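Local atomic coordinates of ZYG-9 (Caenorhabditis elegans, PDB entry 2OF3), a protein that organises microtubules and spindle poles during mitosis and meiosis in the one-cell embryo, as a TOG-domain member of the XMAP215/Dis1 family. Residues E2-R14 / S77-L89. Sequence-based numbering, arbitrary orientation.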
loop_
_atom_site.group_PDB
_atom_site.type_symbol
_atom_site.label_atom_id
_atom_site.label_comp_id
_atom_site.label_asym_id
_atom_site.label_seq_id
_atom_site.Cartn_x
_atom_site.Cartn_y
_atom_site.Cartn_z
ATOM N N GLU A 2 25.178 -0.780 22.502
ATOM C CA GLU A 2 24.509 0.072 21.476
ATOM C C GLU A 2 23.557 -0.635 20.499
ATOM O O GLU A 2 23.864 -1.694 19.908
ATOM C CB GLU A 2 25.478 0.976 20.708
ATOM C CG GLU A 2 26.039 2.140 21.547
ATOM C CD GLU A 2 27.485 1.873 22.033
ATOM O OE1 GLU A 2 27.667 1.577 23.241
ATOM O OE2 GLU A 2 28.436 1.938 21.206
ATOM N N LEU A 3 22.382 -0.027 20.360
ATOM C CA LEU A 3 21.344 -0.463 19.431
ATOM C C LEU A 3 21.877 -0.355 18.006
ATOM O O LEU A 3 22.522 0.642 17.626
ATOM C CB LEU A 3 20.099 0.427 19.599
ATOM C CG LEU A 3 19.443 0.578 20.977
ATOM C CD1 LEU A 3 18.308 1.585 20.954
ATOM C CD2 LEU A 3 18.950 -0.768 21.531
ATOM N N LEU A 4 21.615 -1.383 17.215
ATOM C CA LEU A 4 21.859 -1.334 15.800
ATOM C C LEU A 4 21.105 -0.167 15.080
ATOM O O LEU A 4 21.572 0.382 14.068
ATOM C CB LEU A 4 21.438 -2.663 15.245
ATOM C CG LEU A 4 21.771 -2.926 13.794
ATOM C CD1 LEU A 4 23.305 -2.976 13.621
ATOM C CD2 LEU A 4 21.113 -4.230 13.428
ATOM N N LEU A 5 19.947 0.208 15.632
ATOM C CA LEU A 5 19.037 1.176 15.033
ATOM C C LEU A 5 18.471 1.963 16.162
ATOM O O LEU A 5 18.128 1.384 17.176
ATOM C CB LEU A 5 17.940 0.460 14.242
ATOM C CG LEU A 5 16.980 1.367 13.470
ATOM C CD1 LEU A 5 17.753 2.176 12.352
ATOM C CD2 LEU A 5 15.869 0.458 12.893
ATOM N N SER A 6 18.441 3.290 16.040
ATOM C CA SER A 6 18.014 4.181 17.105
ATOM C C SER A 6 16.580 3.970 17.641
ATOM O O SER A 6 15.704 3.417 16.974
ATOM C CB SER A 6 18.123 5.640 16.626
ATOM O OG SER A 6 17.121 5.883 15.632
ATOM N N ASP A 7 16.340 4.472 18.843
ATOM C CA ASP A 7 15.017 4.522 19.405
ATOM C C ASP A 7 14.970 5.956 19.927
ATOM O O ASP A 7 15.455 6.239 21.027
ATOM C CB ASP A 7 14.931 3.469 20.524
ATOM C CG ASP A 7 13.774 3.704 21.504
ATOM O OD1 ASP A 7 12.823 4.467 21.173
ATOM O OD2 ASP A 7 13.815 3.110 22.623
ATOM N N ASN A 8 14.449 6.879 19.135
ATOM C CA ASN A 8 14.319 8.278 19.528
ATOM C C ASN A 8 13.048 8.821 18.874
ATOM O O ASN A 8 12.280 8.084 18.234
ATOM C CB ASN A 8 15.603 9.088 19.112
ATOM C CG ASN A 8 15.885 9.019 17.603
ATOM O OD1 ASN A 8 14.956 8.905 16.807
ATOM N ND2 ASN A 8 17.165 9.051 17.207
ATOM N N GLU A 9 12.823 10.116 18.966
ATOM C CA GLU A 9 11.646 10.705 18.348
ATOM C C GLU A 9 11.993 11.558 17.137
ATOM O O GLU A 9 11.299 12.544 16.837
ATOM C CB GLU A 9 10.956 11.568 19.384
ATOM C CG GLU A 9 10.272 10.727 20.419
ATOM C CD GLU A 9 9.569 11.561 21.441
ATOM O OE1 GLU A 9 8.801 12.493 21.061
ATOM O OE2 GLU A 9 9.788 11.273 22.648
ATOM N N ASP A 10 13.053 11.196 16.422
ATOM C CA ASP A 10 13.451 12.008 15.250
ATOM C C ASP A 10 12.450 11.913 14.111
ATOM O O ASP A 10 12.455 12.750 13.253
ATOM C CB ASP A 10 14.833 11.627 14.754
ATOM C CG ASP A 10 15.929 12.103 15.678
ATOM O OD1 ASP A 10 15.617 12.654 16.759
ATOM O OD2 ASP A 10 17.121 11.893 15.368
ATOM N N LYS A 11 11.583 10.908 14.092
ATOM C CA LYS A 11 10.449 10.899 13.141
ATOM C C LYS A 11 9.658 12.188 13.123
ATOM O O LYS A 11 9.290 12.676 12.057
ATOM C CB LYS A 11 9.498 9.714 13.411
ATOM C CG LYS A 11 8.407 9.559 12.329
ATOM C CD LYS A 11 7.376 8.477 12.757
ATOM C CE LYS A 11 7.929 7.118 12.537
ATOM N NZ LYS A 11 6.963 6.150 13.232
ATOM N N LYS A 12 9.352 12.746 14.288
ATOM C CA LYS A 12 8.635 14.033 14.317
ATOM C C LYS A 12 9.394 15.153 13.579
ATOM O O LYS A 12 8.756 15.966 12.899
ATOM C CB LYS A 12 8.370 14.539 15.744
ATOM C CG LYS A 12 7.437 13.704 16.597
ATOM C CD LYS A 12 7.417 14.312 18.083
ATOM C CE LYS A 12 6.562 13.416 19.047
ATOM N NZ LYS A 12 7.098 11.987 19.248
ATOM N N GLN A 13 10.720 15.216 13.759
ATOM C CA GLN A 13 11.591 16.156 13.078
ATOM C C GLN A 13 11.598 15.907 11.549
ATOM O O GLN A 13 11.553 16.855 10.792
ATOM C CB GLN A 13 13.027 16.118 13.663
ATOM C CG GLN A 13 14.055 17.167 13.014
ATOM C CD GLN A 13 13.646 18.635 13.289
ATOM O OE1 GLN A 13 12.948 18.900 14.266
ATOM N NE2 GLN A 13 14.018 19.570 12.390
ATOM N N ARG A 14 11.601 14.653 11.104
ATOM C CA ARG A 14 11.562 14.329 9.664
ATOM C C ARG A 14 10.244 14.722 9.038
ATOM O O ARG A 14 10.273 15.301 7.931
ATOM C CB ARG A 14 11.888 12.864 9.364
ATOM C CG ARG A 14 13.293 12.487 9.797
ATOM C CD ARG A 14 13.626 11.045 9.281
ATOM N NE ARG A 14 12.871 10.007 10.014
ATOM C CZ ARG A 14 13.251 9.475 11.159
ATOM N NH1 ARG A 14 14.357 9.895 11.788
ATOM N NH2 ARG A 14 12.495 8.560 11.719
ATOM N N SER A 77 14.391 -5.225 19.836
ATOM C CA SER A 77 14.282 -3.765 19.982
ATOM C C SER A 77 13.183 -3.217 19.084
ATOM O O SER A 77 13.468 -2.432 18.171
ATOM C CB SER A 77 15.622 -3.089 19.692
ATOM O OG SER A 77 15.550 -1.708 20.062
ATOM N N PRO A 78 11.917 -3.657 19.316
ATOM C CA PRO A 78 10.808 -3.195 18.459
ATOM C C PRO A 78 10.629 -1.662 18.390
ATOM O O PRO A 78 10.214 -1.164 17.346
ATOM C CB PRO A 78 9.571 -3.918 19.042
ATOM C CG PRO A 78 9.988 -4.225 20.471
ATOM C CD PRO A 78 11.432 -4.592 20.360
ATOM N N ARG A 79 10.973 -0.930 19.437
ATOM C CA ARG A 79 10.887 0.555 19.400
ATOM C C ARG A 79 11.833 1.169 18.387
ATOM O O ARG A 79 11.554 2.285 17.912
ATOM C CB ARG A 79 11.160 1.185 20.755
ATOM C CG ARG A 79 10.020 0.978 21.758
ATOM C CD ARG A 79 10.475 1.395 23.164
ATOM N NE ARG A 79 9.689 0.615 24.132
ATOM C CZ ARG A 79 8.441 0.901 24.535
ATOM N NH1 ARG A 79 7.826 2.000 24.089
ATOM N NH2 ARG A 79 7.815 0.081 25.391
ATOM N N SER A 80 12.912 0.453 18.046
ATOM C CA SER A 80 13.816 0.861 16.949
ATOM C C SER A 80 13.150 0.839 15.607
ATOM O O SER A 80 13.304 1.784 14.836
ATOM C CB SER A 80 15.062 -0.017 16.934
ATOM O OG SER A 80 15.756 0.251 18.173
ATOM N N LEU A 81 12.419 -0.233 15.311
ATOM C CA LEU A 81 11.635 -0.330 14.091
ATOM C C LEU A 81 10.544 0.735 14.036
ATOM O O LEU A 81 10.367 1.321 12.970
ATOM C CB LEU A 81 11.016 -1.739 13.919
ATOM C CG LEU A 81 12.018 -2.915 13.893
ATOM C CD1 LEU A 81 11.211 -4.203 13.747
ATOM C CD2 LEU A 81 12.990 -2.828 12.706
ATOM N N LEU A 82 9.808 0.965 15.146
ATOM C CA LEU A 82 8.798 2.023 15.211
ATOM C C LEU A 82 9.369 3.443 15.013
ATOM O O LEU A 82 8.800 4.241 14.225
ATOM C CB LEU A 82 8.073 2.017 16.568
ATOM C CG LEU A 82 6.949 1.019 16.599
ATOM C CD1 LEU A 82 6.581 0.902 18.060
ATOM C CD2 LEU A 82 5.699 1.470 15.702
ATOM N N SER A 83 10.467 3.751 15.725
ATOM C CA SER A 83 11.091 5.081 15.679
ATOM C C SER A 83 11.509 5.430 14.256
ATOM O O SER A 83 11.508 6.597 13.883
ATOM C CB SER A 83 12.362 5.112 16.525
ATOM O OG SER A 83 12.050 5.063 17.904
ATOM N N ASN A 84 11.861 4.410 13.484
ATOM C CA ASN A 84 12.425 4.561 12.138
ATOM C C ASN A 84 11.550 3.992 11.041
ATOM O O ASN A 84 12.017 3.795 9.928
ATOM C CB ASN A 84 13.862 3.962 12.106
ATOM C CG ASN A 84 14.769 4.719 12.984
ATOM O OD1 ASN A 84 15.144 5.872 12.679
ATOM N ND2 ASN A 84 15.064 4.161 14.143
ATOM N N SER A 85 10.275 3.772 11.349
ATOM C CA SER A 85 9.346 3.112 10.434
ATOM C C SER A 85 9.266 3.821 9.104
ATOM O O SER A 85 9.256 3.164 8.041
ATOM C CB SER A 85 7.940 3.004 11.018
ATOM O OG SER A 85 7.275 4.290 11.128
ATOM N N ASP A 86 9.227 5.143 9.130
ATOM C CA ASP A 86 9.142 5.910 7.898
ATOM C C ASP A 86 10.355 5.659 6.984
ATOM O O ASP A 86 10.200 5.523 5.777
ATOM C CB ASP A 86 8.927 7.412 8.222
ATOM C CG ASP A 86 10.085 8.040 9.031
ATOM O OD1 ASP A 86 10.458 7.467 10.093
ATOM O OD2 ASP A 86 10.634 9.133 8.629
ATOM N N LEU A 87 11.544 5.557 7.545
ATOM C CA LEU A 87 12.775 5.389 6.739
ATOM C C LEU A 87 12.922 3.970 6.289
ATOM O O LEU A 87 13.408 3.722 5.183
ATOM C CB LEU A 87 14.012 5.799 7.555
ATOM C CG LEU A 87 13.992 7.258 8.092
ATOM C CD1 LEU A 87 15.221 7.532 9.028
ATOM C CD2 LEU A 87 13.981 8.246 6.923
ATOM N N LEU A 88 12.503 3.030 7.136
ATOM C CA LEU A 88 12.584 1.603 6.768
ATOM C C LEU A 88 11.617 1.282 5.680
ATOM O O LEU A 88 11.989 0.591 4.730
ATOM C CB LEU A 88 12.363 0.713 7.988
ATOM C CG LEU A 88 13.468 0.799 9.047
ATOM C CD1 LEU A 88 13.061 -0.063 10.233
ATOM C CD2 LEU A 88 14.903 0.462 8.514
ATOM N N LEU A 89 10.398 1.823 5.743
ATOM C CA LEU A 89 9.431 1.600 4.684
ATOM C C LEU A 89 9.890 2.232 3.383
ATOM O O LEU A 89 9.720 1.624 2.319
ATOM C CB LEU A 89 8.012 2.053 5.107
ATOM C CG LEU A 89 7.411 1.217 6.269
ATOM C CD1 LEU A 89 6.142 1.939 6.737
ATOM C CD2 LEU A 89 7.053 -0.219 5.839
HETATM O O HOH W 1 11.233 8.480 15.737
HETATM O O HOH W 2 14.493 8.141 14.080
#
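Arg14 meets Asp86 side-on, its guanidinium nearly coplanar with the carboxylate (13°). NE reaches Asp86 OD2 at 2.8 Å in an almost straight bond, NH2 bonds OD1, and both oxygens use their syn lone pairs. Leu87 CD1 sits over the centre of one guanidinium face, 3.5 Å from Arg14 CZ, while the backbone of Asp10 and Lys11 lies against the rim of the opposite face; contacts at the edge and over both faces restrict its rotation. Lys11 runs past Asp86 in the opposite direction, and a bend at chi3 (-78°) carries its NZ to Leu82 O and Ser85 OG, both at 2.8 Å, where helix 78-83 gives way to helix 85-95. In this TOG domain, a HEAT-repeat-type helical array, the mostly extended residues before helix 10-19 run along the short helix 78-83. Water 1 joins Asn8 O and Lys11 N to Ser83 O. Asn84 ND2 donates to Ser6 OG, which also bonds Gln46, and to an in-plane lone pair of Ser80 O (3.0 Å). Leu5, approaching Asn84 from the opposite direction, sets CG 3.5 Å from ND2 and CD2 3.9 Å from Leu88 CD1. Ser80 OG donates to Leu5 O from above the carbonyl plane.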